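Local structure of endoglucanase (3X17) at residues Ala123-Tyr128 and Leu210-Ser215; Gly172-Ala177 and Leu223-Trp228. The protein hydrolyses internal beta-1,4-glucosidic bonds of cellulose as a glycoside hydrolase family 9 endoglucanase with an N-terminal Ig-like domain. All coordinates share one frame; numbering follows the deposited sequence.

Interactions 1 and 2 lie side by side in the (alpha/alpha)6-barrel catalytic domain, their centres 10 Å apart, and their segments alternate along the chain. Helix 221-235 supplies Leu223-Trp228 to interaction 2 and also touches both halves of interaction 1: Tyr127 CB rests 3.5 Å from Glu225 CG, and Glu214 CB lies 3.3 Å from Asp224 CG. One calcium ion joins the two, taking Glu214 O from interaction 1 and Asp224 OD2 from interaction 2. His175 of interaction 2 binds a zinc ion, which is about 13 Å from the nearest side-chain atom of Tyr128. By analogy with family 9 relatives, interaction 2 probably backs the catalytic cleft, with interaction 1 behind it.

Interaction 1 (Ala123-Tyr128 and Leu210-Ser215); sequences AARSYY and LHLPES. With CA (calcium ion), chain D.
Tyr128 and Arg125, one helical turn apart, reach from helix 115-130 to the loop Leu210-Ser215. The apolar part centres on Tyr128: CD2 of Leu212 lies 3.4 Å from its CB and continues against CG, while on the same side of the ring CD of Pro213, its side chain pointing back at the tyrosine, comes within 3.5 Å of Tyr128 CE1. CG of Tyr128 stands anti to the residue's own backbone N (chi1 162°), which carries the ring out to the turn at Leu212-Ser215. Further back along the helix, the small CB of Ala124 leaves room for both methyls of Leu210, CD2 being 3.9 Å away.

The polar part converges on the carbonyl of His211. Arg125 NH1 donates to His211 O over 2.8 Å, bent to 131° at the hydrogen, with the oxygen near the guanidinium plane, and NH2 forms a salt bridge with Asp138. A water also donates to His211 O and is hydrogen-bonded to Tyr128 OH at 3.2 Å, so tyrosine joins an apolar ring to a polar tip. A leucine in place of Tyr128 would probably leave Pro213 without its aromatic neighbour and the water without its phenolic partner.

Within the loop, Leu212 N donates to Ser215 OG at 2.6 Å and Ser215 N to Leu212 O, bracing the type I turn. Glu214 O from this turn binds calcium, with Asp207, Asn217, Val219, Asp221 and Asp224 completing the site. The chemistry thus implies a calcium-bound loop secured to the helix through one backbone carbonyl, His211 O, and the apolar side chains of Leu210, Leu212 and Pro213.

Interaction 2 (Gly172-Ala177 and Leu223-Trp228); sequences GGWHDA and LDEVRW. With ZN (zinc ion), chain C; CA (calcium ion), chain D.
Trp174 and Trp228 run alongside each other pointing opposite ways, their five-membered rings 5.5 Å apart between centroids and their planes at 36°, neither a stack nor edge-to-face. The tight part lies at the indole nitrogens. Trp174 NE1 donates to Glu225 OE2 over 2.9 Å, almost straight at 161°; OE2 receives it on its anti lone pair, near the indole plane, and Trp174 CZ2 approaches Glu225 O at 3.4 Å. Glu225 OE1 forms a salt bridge with Arg131; an acid suits a place between two donors. Trp228 NE1 donates to Gly173 O, also over 2.9 Å; the oxygen lies in the ring plane, but the nitrogen stands above the carbonyl plane. Positive phi favours glycine at Gly173; at Gly172 a CB would jam against the preceding carbonyl O.

The loose side is at partly exposed Trp228, where a water accepts from Gly173 N, donates to Trp228 O and lies over one face of the Trp228 indole, offset toward the rim.

His175 NE2 binds zinc with Cys132, Asp148 and His149. The loop, part of a Trp-His-Asp-Ala-Gly-Asp motif recurrent in family 9 and probably lining the cleft, meets helix 221-235; helices 184-200 and 543-558 also touch Trp174.

Interaction 1 (Ala123-Tyr128 and Leu210-Ser215)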
# COMPACT_ATOMS: atom_id res chain seq x y z
N ALA A 123 -0.76 10.48 -1.70
CA ALA A 123 -0.24 9.18 -1.33
C ALA A 123 1.16 9.01 -1.84
O ALA A 123 1.98 8.43 -1.16
CB ALA A 123 -1.13 8.06 -1.88
N ALA A 124 1.39 9.36 -3.10
CA ALA A 124 2.72 9.27 -3.70
C ALA A 124 3.73 10.23 -3.04
O ALA A 124 4.88 9.88 -2.78
CB ALA A 124 2.66 9.50 -5.20
N ARG A 125 3.32 11.47 -2.82
CA ARG A 125 4.22 12.47 -2.26
C ARG A 125 4.58 12.20 -0.81
O ARG A 125 5.56 12.65 -0.34
CB ARG A 125 3.76 13.92 -2.46
CG ARG A 125 4.96 14.89 -2.59
CD ARG A 125 4.69 16.33 -3.08
NE ARG A 125 4.43 17.12 -1.92
CZ ARG A 125 5.20 18.05 -1.42
NH1 ARG A 125 6.29 18.43 -2.00
NH2 ARG A 125 4.83 18.60 -0.32
N SER A 126 3.78 11.43 -0.12
CA SER A 126 4.07 11.06 1.25
C SER A 126 5.43 10.37 1.40
O SER A 126 6.11 10.58 2.39
CB SER A 126 2.93 10.20 1.82
OG SER A 126 3.04 8.85 1.42
N TYR A 127 5.86 9.61 0.38
CA TYR A 127 7.19 9.00 0.39
C TYR A 127 8.29 10.07 0.51
O TYR A 127 9.27 9.90 1.26
CB TYR A 127 7.41 8.15 -0.87
CG TYR A 127 6.57 6.89 -0.90
CD1 TYR A 127 6.94 5.79 -0.18
CD2 TYR A 127 5.35 6.85 -1.57
CE1 TYR A 127 6.12 4.69 -0.06
CE2 TYR A 127 4.54 5.73 -1.51
CZ TYR A 127 4.94 4.64 -0.77
OH TYR A 127 4.17 3.49 -0.71
N TYR A 128 8.15 11.15 -0.25
CA TYR A 128 9.13 12.23 -0.18
C TYR A 128 9.22 12.72 1.27
O TYR A 128 10.28 13.01 1.75
CB TYR A 128 8.73 13.39 -1.12
CG TYR A 128 9.42 14.71 -0.83
CD1 TYR A 128 10.80 14.84 -0.91
CD2 TYR A 128 8.66 15.87 -0.60
CE1 TYR A 128 11.42 16.08 -0.72
CE2 TYR A 128 9.25 17.07 -0.35
CZ TYR A 128 10.64 17.19 -0.45
OH TYR A 128 11.22 18.42 -0.26
N LEU A 210 5.01 15.83 -8.46
CA LEU A 210 5.01 15.59 -7.02
C LEU A 210 5.72 16.68 -6.24
O LEU A 210 5.92 16.55 -5.02
CB LEU A 210 5.62 14.21 -6.71
CG LEU A 210 4.78 13.05 -7.25
CD1 LEU A 210 5.45 11.66 -7.04
CD2 LEU A 210 3.37 13.10 -6.66
N HIS A 211 6.08 17.76 -6.93
CA HIS A 211 6.78 18.87 -6.31
C HIS A 211 7.94 18.39 -5.47
O HIS A 211 7.98 18.59 -4.25
CB HIS A 211 5.80 19.70 -5.49
CG HIS A 211 4.67 20.24 -6.31
ND1 HIS A 211 3.35 20.02 -6.00
CD2 HIS A 211 4.67 20.86 -7.52
CE1 HIS A 211 2.58 20.57 -6.93
NE2 HIS A 211 3.36 21.09 -7.86
N LEU A 212 8.91 17.78 -6.14
CA LEU A 212 10.06 17.17 -5.50
C LEU A 212 11.34 17.98 -5.81
O LEU A 212 11.36 18.78 -6.74
CB LEU A 212 10.24 15.74 -6.03
CG LEU A 212 9.14 14.72 -5.77
CD1 LEU A 212 9.52 13.37 -6.36
CD2 LEU A 212 8.88 14.59 -4.29
N PRO A 213 12.44 17.66 -5.12
CA PRO A 213 13.74 18.21 -5.56
C PRO A 213 14.07 17.78 -6.99
O PRO A 213 14.79 18.49 -7.70
CB PRO A 213 14.74 17.57 -4.58
CG PRO A 213 13.92 17.20 -3.38
CD PRO A 213 12.59 16.77 -3.97
N GLU A 214 13.55 16.62 -7.41
CA GLU A 214 13.82 16.12 -8.75
C GLU A 214 12.79 16.56 -9.81
O GLU A 214 12.88 16.17 -10.97
CB GLU A 214 14.00 14.58 -8.74
CG GLU A 214 15.06 14.07 -7.70
CD GLU A 214 14.51 13.74 -6.28
OE1 GLU A 214 13.38 14.13 -5.92
OE2 GLU A 214 15.22 13.08 -5.51
N SER A 215 11.79 17.34 -9.40
CA SER A 215 10.77 17.82 -10.31
C SER A 215 11.43 18.66 -11.41
O SER A 215 12.13 19.61 -11.12
CB SER A 215 9.77 18.69 -9.57
OG SER A 215 8.92 17.92 -8.73
CA CA D . 11.18 14.51 -12.29
O HOH W 1 10.15 19.89 -2.95

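Interaction 2 (Gly172-Ala177 and Leu223-Trp228)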
# COMPACT_ATOMS: atom_id res chain seq x y z
N GLY A 172 20.16 7.55 3.50
CA GLY A 172 19.09 7.71 2.49
C GLY A 172 17.93 6.73 2.71
O GLY A 172 17.77 6.21 3.81
N GLY A 173 17.18 6.42 1.65
CA GLY A 173 16.00 5.55 1.79
C GLY A 173 14.83 6.21 2.49
O GLY A 173 14.79 7.45 2.65
N TRP A 174 13.83 5.40 2.86
CA TRP A 174 12.60 5.91 3.50
C TRP A 174 12.50 5.45 4.95
O TRP A 174 12.63 4.25 5.22
CB TRP A 174 11.35 5.38 2.78
CG TRP A 174 11.23 5.76 1.32
CD1 TRP A 174 11.27 7.02 0.79
CD2 TRP A 174 11.08 4.86 0.20
NE1 TRP A 174 11.15 6.96 -0.58
CE2 TRP A 174 11.00 5.65 -0.97
CE3 TRP A 174 10.94 3.47 0.09
CZ2 TRP A 174 10.80 5.09 -2.24
CZ3 TRP A 174 10.73 2.91 -1.19
CH2 TRP A 174 10.67 3.73 -2.34
N HIS A 175 12.14 6.36 5.86
CA HIS A 175 11.59 5.93 7.15
C HIS A 175 10.42 5.00 6.88
O HIS A 175 9.57 5.30 6.02
CB HIS A 175 11.12 7.12 7.99
CG HIS A 175 12.22 8.05 8.38
ND1 HIS A 175 12.04 9.41 8.49
CD2 HIS A 175 13.55 7.83 8.61
CE1 HIS A 175 13.18 9.98 8.84
NE2 HIS A 175 14.11 9.04 8.92
N ASP A 176 10.40 3.86 7.57
CA ASP A 176 9.54 2.73 7.18
C ASP A 176 8.08 3.07 7.44
O ASP A 176 7.19 2.59 6.73
CB ASP A 176 9.90 1.47 7.97
CG ASP A 176 9.16 0.21 7.46
OD1 ASP A 176 9.40 -0.15 6.30
OD2 ASP A 176 8.35 -0.40 8.21
N ALA A 177 7.82 3.81 8.51
CA ALA A 177 6.48 3.86 9.07
C ALA A 177 6.36 5.04 10.00
O ALA A 177 6.68 6.16 9.61
CB ALA A 177 6.19 2.55 9.81
N LEU A 223 9.04 8.06 -10.49
CA LEU A 223 10.29 7.31 -10.75
C LEU A 223 11.50 7.90 -10.02
O LEU A 223 12.32 7.17 -9.50
CB LEU A 223 10.58 7.20 -12.25
CG LEU A 223 9.50 6.45 -13.06
CD1 LEU A 223 9.95 6.26 -14.50
CD2 LEU A 223 9.15 5.13 -12.40
N ASP A 224 11.55 9.22 -9.89
CA ASP A 224 12.53 9.82 -8.99
C ASP A 224 12.34 9.31 -7.57
O ASP A 224 13.32 9.02 -6.89
CB ASP A 224 12.45 11.34 -9.02
CG ASP A 224 12.87 11.91 -10.36
OD1 ASP A 224 13.92 11.48 -10.91
OD2 ASP A 224 12.08 12.68 -10.92
N GLU A 225 11.10 9.20 -7.11
CA GLU A 225 10.91 8.73 -5.74
C GLU A 225 11.40 7.29 -5.61
O GLU A 225 12.14 6.96 -4.68
CB GLU A 225 9.45 8.82 -5.28
CG GLU A 225 9.31 8.61 -3.75
CD GLU A 225 9.99 9.74 -2.96
OE1 GLU A 225 9.82 10.91 -3.37
OE2 GLU A 225 10.73 9.44 -2.00
N VAL A 226 10.90 6.42 -6.48
CA VAL A 226 11.35 5.04 -6.54
C VAL A 226 12.87 4.97 -6.53
O VAL A 226 13.45 4.10 -5.89
CB VAL A 226 10.83 4.32 -7.80
CG1 VAL A 226 11.66 3.07 -8.08
CG2 VAL A 226 9.33 3.98 -7.63
N ARG A 227 13.53 5.86 -7.27
CA ARG A 227 14.96 5.79 -7.39
C ARG A 227 15.63 6.09 -6.05
O ARG A 227 16.60 5.45 -5.70
CB ARG A 227 15.47 6.78 -8.46
CG ARG A 227 16.89 6.48 -8.86
CD ARG A 227 17.72 7.71 -9.15
NE ARG A 227 17.64 8.10 -10.55
CZ ARG A 227 18.68 8.27 -11.37
NH1 ARG A 227 19.94 8.09 -10.96
NH2 ARG A 227 18.43 8.63 -12.62
N TRP A 228 15.09 7.04 -5.29
CA TRP A 228 15.52 7.25 -3.91
C TRP A 228 15.54 5.93 -3.14
O TRP A 228 16.51 5.62 -2.48
CB TRP A 228 14.60 8.25 -3.20
CG TRP A 228 15.14 8.75 -1.87
CD1 TRP A 228 14.87 8.25 -0.62
CD2 TRP A 228 16.06 9.85 -1.67
NE1 TRP A 228 15.59 8.93 0.33
CE2 TRP A 228 16.32 9.92 -0.28
CE3 TRP A 228 16.69 10.76 -2.53
CZ2 TRP A 228 17.16 10.90 0.27
CZ3 TRP A 228 17.56 11.72 -1.98
CH2 TRP A 228 17.79 11.77 -0.60
ZN ZN C . 16.15 9.26 9.11
CA CA D . 11.18 14.51 -12.29
O HOH W 2 18.26 7.17 -0.92